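Local coordinates for ylmH (Streptococcus pneumoniae, PDB 2FPH), which is a cell division protein that probably binds nucleic acid, with a domain related to RNA-recognition folds, at residues 42-47 / 69-74; 11-16 / 38-43. One frame throughout, in Å; residues are numbered along the deposited sequence.

Contact 1. Residues 42-47 / 69-74; sequences KLLKIL and VLLYPD
Leu44 meets Val69 and Leu71 through aliphatic carbons, chiefly methyl groups, so the contact contains no flat group with faces and edges; the side chain of Tyr72, further along the strand, touches Ala54, Ser56 and Pro78 instead. Leu44 is the only helix residue within touching distance. Its CB points at the strand and its isobutyl group forks, CD1 turned to Val69, CD2 to Leu71. CD1 slides alongside Val69 and comes within 3.4 Å of Val69 CG1, closer than two methyl groups usually pack. The other branch meets Leu71 tip to tip, with Leu44 CD2 3.8 Å from Leu71 CD1. That same Leu71 methyl is also 4.1 Å from Leu44 CD1, and so sits across the mouth of the fork. Val69 presents the branch that stands opposite its backbone N (chi1 164°), with CG2 set beside that nitrogen. In Leu44 the first torsion, -147°, falls away from a staggered value; together with the tight methyl pair this suggests a side chain somewhat strained to fit. The backbones stay well apart, the CA atoms of Leu44 and Val69 being 8.4 Å from each other. Alternation along the strand puts Val69 and Leu71 on the helix side, Val69 pointing straight at it and Leu71 reaching it with its tip; Leu70, between them, points away and packs on Asp82 and Phe83. Main-chain bonds alternate in the same way: Val69 and Leu71 pair with Thr33 and Phe31, Leu70 and Tyr72 with Ser56 and Ala54. The segment 69-72 is thus the middle strand of a three-stranded antiparallel sheet. Helix 38-50 laid across one face of that sheet, joined to it by buried aliphatic residues, is the two-layer alpha/beta packing of the N-terminal part of YlmH.

Contact 2. Residues 11-16 / 38-43; sequences RPFLDK and PHQEKL
Helices 11-16 and 38-43 cross at -53° with their axes 10.4 Å apart, close enough for Phe13 and Leu14 to meet Gln40 and Leu43. Phe13 carries most of the contact. Its CB points at the other helix, and with CG set opposite the backbone N (chi1 -176°) the ring reaches across to lie over the side chain of Gln40. Gln40 CB sits above one face, 3.8 Å from the ring centroid and nearly along the ring normal, a CH-pi contact displaced toward the rim at CZ. Beyond it the extended chain runs on: Gln40 CG passes above CG and CD1 of Phe13, and the amide, its plane 15° from that of the ring, overhangs the rim, with NE2 3.9 Å from Phe13 CD1. The ring also touches main chain, Phe13 CE2 being 3.3 Å from Gln40 O. Leu43 approaches obliquely one turn further on, its CD2 3.7 Å from Phe13 CD2. Leu14 adds the purely aliphatic touch, Leu14 CD2 meeting Leu43 CG at 3.8 Å with the two side chains nearly at right angles. Phe6, from the segment before the helix, packs on both leucines. Polar groups bond beside the interface: His39 NE2 to Asp10 OD1, and Gln40 N to Asn37 OD1. The amide oxygen OE1 of Gln40 is likewise hydrogen-bonded to a residue adjoining one of the segments. The chemistry is therefore divided: Gln40 spends its methylene groups on the face of the aromatic ring and hangs its amide past the rim, while its polar oxygen is satisfied elsewhere. The two helices are held here by dispersion and ring-face packing, with hydrogen bonding confined to the margins.

How the contacts relate
Both contacts use helix 38-50, but adjoining faces of it: contact 1 joins it to the three-stranded sheet, contact 2 to helix 11-27. Their centres are 11 Å apart, and they touch where Leu44 CB lies 4.3 Å from Phe13 CE2 and Leu47 CD2 lies 3.7 Å from Leu14 CD2, so the packing is continuous between them. In contact 1 every touching residue is buried and the chemistry is purely aliphatic. Contact 2 is only partly buried, and there an aromatic ring lies on a glutamine beside leucines, with charged and polar groups close by. Together they pack helix 38-50 against both the sheet and helix 11-27.

Contact 1. Residues 42-47 / 69-74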
# COMPACT_ATOMS: atom_id res chain seq x y z
N LYS A 42 -12.67 3.47 -0.88
CA LYS A 42 -14.02 3.91 -0.64
C LYS A 42 -15.02 2.75 -0.75
O LYS A 42 -15.86 2.62 0.11
CB LYS A 42 -14.41 5.04 -1.61
CG LYS A 42 -13.79 6.34 -1.29
CD LYS A 42 -14.44 7.52 -2.08
CE LYS A 42 -14.03 7.61 -3.52
NZ LYS A 42 -12.72 8.34 -3.72
N LEU A 43 -14.80 1.85 -1.71
CA LEU A 43 -15.67 0.67 -1.89
C LEU A 43 -15.59 -0.23 -0.70
O LEU A 43 -16.62 -0.66 -0.22
CB LEU A 43 -15.21 -0.11 -3.09
CG LEU A 43 -15.91 -0.05 -4.44
CD1 LEU A 43 -16.87 1.18 -4.71
CD2 LEU A 43 -15.04 -0.50 -5.56
N LEU A 44 -14.37 -0.46 -0.19
CA LEU A 44 -14.22 -1.42 0.91
C LEU A 44 -14.85 -0.80 2.19
O LEU A 44 -15.48 -1.49 2.97
CB LEU A 44 -12.76 -1.76 1.07
CG LEU A 44 -12.30 -3.13 1.52
CD1 LEU A 44 -10.94 -3.06 2.26
CD2 LEU A 44 -13.28 -4.17 2.02
N LYS A 45 -14.65 0.49 2.43
CA LYS A 45 -15.31 1.17 3.55
C LYS A 45 -16.86 1.01 3.54
O LYS A 45 -17.44 0.74 4.57
CB LYS A 45 -14.95 2.66 3.54
CG LYS A 45 -13.54 2.91 4.08
CD LYS A 45 -13.06 4.28 3.75
CE LYS A 45 -11.75 4.68 4.47
NZ LYS A 45 -11.45 3.85 5.66
N ILE A 46 -17.45 1.10 2.37
CA ILE A 46 -18.89 0.86 2.20
C ILE A 46 -19.31 -0.61 2.56
O ILE A 46 -20.20 -0.85 3.42
CB ILE A 46 -19.38 1.21 0.83
CG1 ILE A 46 -19.24 2.72 0.55
CG2 ILE A 46 -20.83 0.85 0.69
CD1 ILE A 46 -19.28 3.00 -0.97
N LEU A 47 -18.56 -1.56 1.99
CA LEU A 47 -18.81 -2.99 2.28
C LEU A 47 -18.66 -3.26 3.78
O LEU A 47 -19.48 -3.92 4.38
CB LEU A 47 -17.87 -3.87 1.45
CG LEU A 47 -18.29 -4.84 0.35
CD1 LEU A 47 -19.57 -4.45 -0.40
CD2 LEU A 47 -17.15 -5.19 -0.55
N VAL A 69 -5.70 -1.38 4.16
CA VAL A 69 -6.84 -1.29 5.02
C VAL A 69 -6.84 -2.43 5.97
O VAL A 69 -6.49 -3.59 5.63
CB VAL A 69 -8.19 -1.24 4.17
CG1 VAL A 69 -9.46 -1.52 4.95
CG2 VAL A 69 -8.36 0.10 3.41
N LEU A 70 -7.27 -2.13 7.17
CA LEU A 70 -7.44 -3.19 8.16
C LEU A 70 -8.91 -3.38 8.43
O LEU A 70 -9.65 -2.42 8.69
CB LEU A 70 -6.69 -2.78 9.40
CG LEU A 70 -5.22 -2.99 9.50
CD1 LEU A 70 -4.70 -2.13 10.63
CD2 LEU A 70 -5.07 -4.56 9.72
N LEU A 71 -9.38 -4.62 8.33
CA LEU A 71 -10.77 -4.99 8.65
C LEU A 71 -10.73 -5.76 9.96
O LEU A 71 -9.89 -6.64 10.08
CB LEU A 71 -11.33 -5.86 7.51
CG LEU A 71 -11.46 -5.16 6.13
CD1 LEU A 71 -11.71 -6.07 4.94
CD2 LEU A 71 -12.54 -4.17 6.17
N TYR A 72 -11.62 -5.51 10.96
CA TYR A 72 -11.40 -6.11 12.27
C TYR A 72 -12.64 -6.13 13.16
O TYR A 72 -13.57 -5.36 12.92
CB TYR A 72 -10.25 -5.48 13.01
CG TYR A 72 -10.35 -3.97 13.07
CD1 TYR A 72 -9.86 -3.20 12.04
CD2 TYR A 72 -10.95 -3.32 14.14
CE1 TYR A 72 -9.98 -1.83 12.04
CE2 TYR A 72 -11.05 -1.87 14.15
CZ TYR A 72 -10.54 -1.17 13.11
OH TYR A 72 -10.65 0.22 13.07
N PRO A 73 -12.69 -7.11 14.06
CA PRO A 73 -13.73 -7.14 15.10
C PRO A 73 -13.48 -6.02 16.11
O PRO A 73 -12.37 -5.52 16.18
CB PRO A 73 -13.52 -8.50 15.75
CG PRO A 73 -12.75 -9.28 14.76
CD PRO A 73 -11.79 -8.27 14.21
N ASP A 74 -14.49 -5.76 16.95
CA ASP A 74 -14.51 -4.55 17.81
C ASP A 74 -13.50 -4.53 18.96
O ASP A 74 -13.03 -3.43 19.36
CB ASP A 74 -15.91 -4.33 18.35
CG ASP A 74 -16.92 -3.98 17.25
OD1 ASP A 74 -16.55 -3.41 16.18
OD2 ASP A 74 -18.13 -4.25 17.37

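Contact 2. Residues 11-16 / 38-43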
# COMPACT_ATOMS: atom_id res chain seq x y z
N ARG A 11 -17.30 -4.55 -9.77
CA ARG A 11 -17.61 -5.91 -9.33
C ARG A 11 -16.42 -6.76 -9.02
O ARG A 11 -16.40 -7.39 -7.97
CB ARG A 11 -18.64 -6.65 -10.21
CG ARG A 11 -19.89 -5.82 -10.46
CD ARG A 11 -20.62 -6.30 -11.69
NE ARG A 11 -21.22 -7.60 -11.40
CZ ARG A 11 -21.82 -8.38 -12.29
NH1 ARG A 11 -21.79 -8.10 -13.59
NH2 ARG A 11 -22.39 -9.51 -11.86
N PRO A 12 -15.39 -6.78 -9.85
CA PRO A 12 -14.19 -7.58 -9.52
C PRO A 12 -13.57 -7.24 -8.15
O PRO A 12 -13.26 -8.15 -7.37
CB PRO A 12 -13.27 -7.31 -10.67
CG PRO A 12 -14.15 -6.97 -11.74
CD PRO A 12 -15.27 -6.16 -11.20
N PHE A 13 -13.45 -5.94 -7.86
CA PHE A 13 -12.90 -5.52 -6.57
C PHE A 13 -13.85 -5.90 -5.46
O PHE A 13 -13.43 -6.32 -4.36
CB PHE A 13 -12.62 -4.03 -6.52
CG PHE A 13 -11.97 -3.64 -5.24
CD1 PHE A 13 -10.68 -4.03 -4.99
CD2 PHE A 13 -12.70 -3.09 -4.25
CE1 PHE A 13 -10.13 -3.83 -3.74
CE2 PHE A 13 -12.13 -2.82 -3.03
CZ PHE A 13 -10.82 -3.21 -2.84
N LEU A 14 -15.14 -5.64 -5.68
CA LEU A 14 -16.13 -5.96 -4.61
C LEU A 14 -16.13 -7.44 -4.27
O LEU A 14 -16.19 -7.82 -3.08
CB LEU A 14 -17.51 -5.54 -4.96
CG LEU A 14 -17.74 -4.05 -5.12
CD1 LEU A 14 -19.13 -3.80 -5.78
CD2 LEU A 14 -17.63 -3.42 -3.81
N ASP A 15 -16.00 -8.27 -5.31
CA ASP A 15 -15.82 -9.70 -5.10
C ASP A 15 -14.66 -10.03 -4.16
O ASP A 15 -14.80 -10.90 -3.30
CB ASP A 15 -15.58 -10.40 -6.42
CG ASP A 15 -16.83 -10.50 -7.28
OD1 ASP A 15 -18.00 -10.26 -6.83
OD2 ASP A 15 -16.69 -10.82 -8.48
N LYS A 16 -13.51 -9.38 -4.36
CA LYS A 16 -12.33 -9.57 -3.49
C LYS A 16 -12.64 -9.05 -2.10
O LYS A 16 -12.25 -9.62 -1.04
CB LYS A 16 -11.09 -8.82 -4.03
CG LYS A 16 -10.49 -9.32 -5.35
CD LYS A 16 -9.24 -8.44 -5.68
CE LYS A 16 -8.34 -9.04 -6.77
NZ LYS A 16 -7.33 -9.97 -6.18
N PRO A 38 -7.55 4.86 -4.05
CA PRO A 38 -8.57 5.60 -3.31
C PRO A 38 -10.04 5.20 -3.61
O PRO A 38 -10.87 5.16 -2.74
CB PRO A 38 -8.29 7.02 -3.73
CG PRO A 38 -6.85 7.01 -4.00
CD PRO A 38 -6.64 5.77 -4.78
N HIS A 39 -10.32 4.84 -4.84
CA HIS A 39 -11.64 4.38 -5.17
C HIS A 39 -11.97 3.05 -4.53
O HIS A 39 -13.03 2.91 -3.98
CB HIS A 39 -11.83 4.21 -6.64
CG HIS A 39 -13.21 3.77 -6.99
ND1 HIS A 39 -14.29 4.62 -6.92
CD2 HIS A 39 -13.69 2.59 -7.47
CE1 HIS A 39 -15.39 3.97 -7.29
NE2 HIS A 39 -15.05 2.74 -7.64
N GLN A 40 -10.99 2.16 -4.53
CA GLN A 40 -11.08 0.85 -3.88
C GLN A 40 -11.20 0.98 -2.39
O GLN A 40 -12.00 0.23 -1.76
CB GLN A 40 -9.90 -0.00 -4.26
CG GLN A 40 -9.94 -0.40 -5.74
CD GLN A 40 -8.68 -0.99 -6.27
OE1 GLN A 40 -7.59 -0.81 -5.71
NE2 GLN A 40 -8.79 -1.66 -7.45
N GLU A 41 -10.45 1.89 -1.79
CA GLU A 41 -10.64 2.21 -0.36
C GLU A 41 -12.06 2.62 -0.04
O GLU A 41 -12.61 2.20 0.99
CB GLU A 41 -9.63 3.30 0.05
CG GLU A 41 -9.67 3.90 1.46
CD GLU A 41 -8.82 5.18 1.60
OE1 GLU A 41 -8.53 5.86 0.58
OE2 GLU A 41 -8.45 5.53 2.77
N LYS A 42 -12.67 3.47 -0.88
CA LYS A 42 -14.02 3.91 -0.64
C LYS A 42 -15.02 2.75 -0.75
O LYS A 42 -15.86 2.62 0.11
CB LYS A 42 -14.41 5.04 -1.61
CG LYS A 42 -13.79 6.34 -1.29
CD LYS A 42 -14.44 7.52 -2.08
CE LYS A 42 -14.03 7.61 -3.52
NZ LYS A 42 -12.72 8.34 -3.72
N LEU A 43 -14.80 1.85 -1.71
CA LEU A 43 -15.67 0.67 -1.89
C LEU A 43 -15.59 -0.23 -0.70
O LEU A 43 -16.62 -0.66 -0.22
CB LEU A 43 -15.21 -0.11 -3.09
CG LEU A 43 -15.91 -0.05 -4.44
CD1 LEU A 43 -16.87 1.18 -4.71
CD2 LEU A 43 -15.04 -0.50 -5.56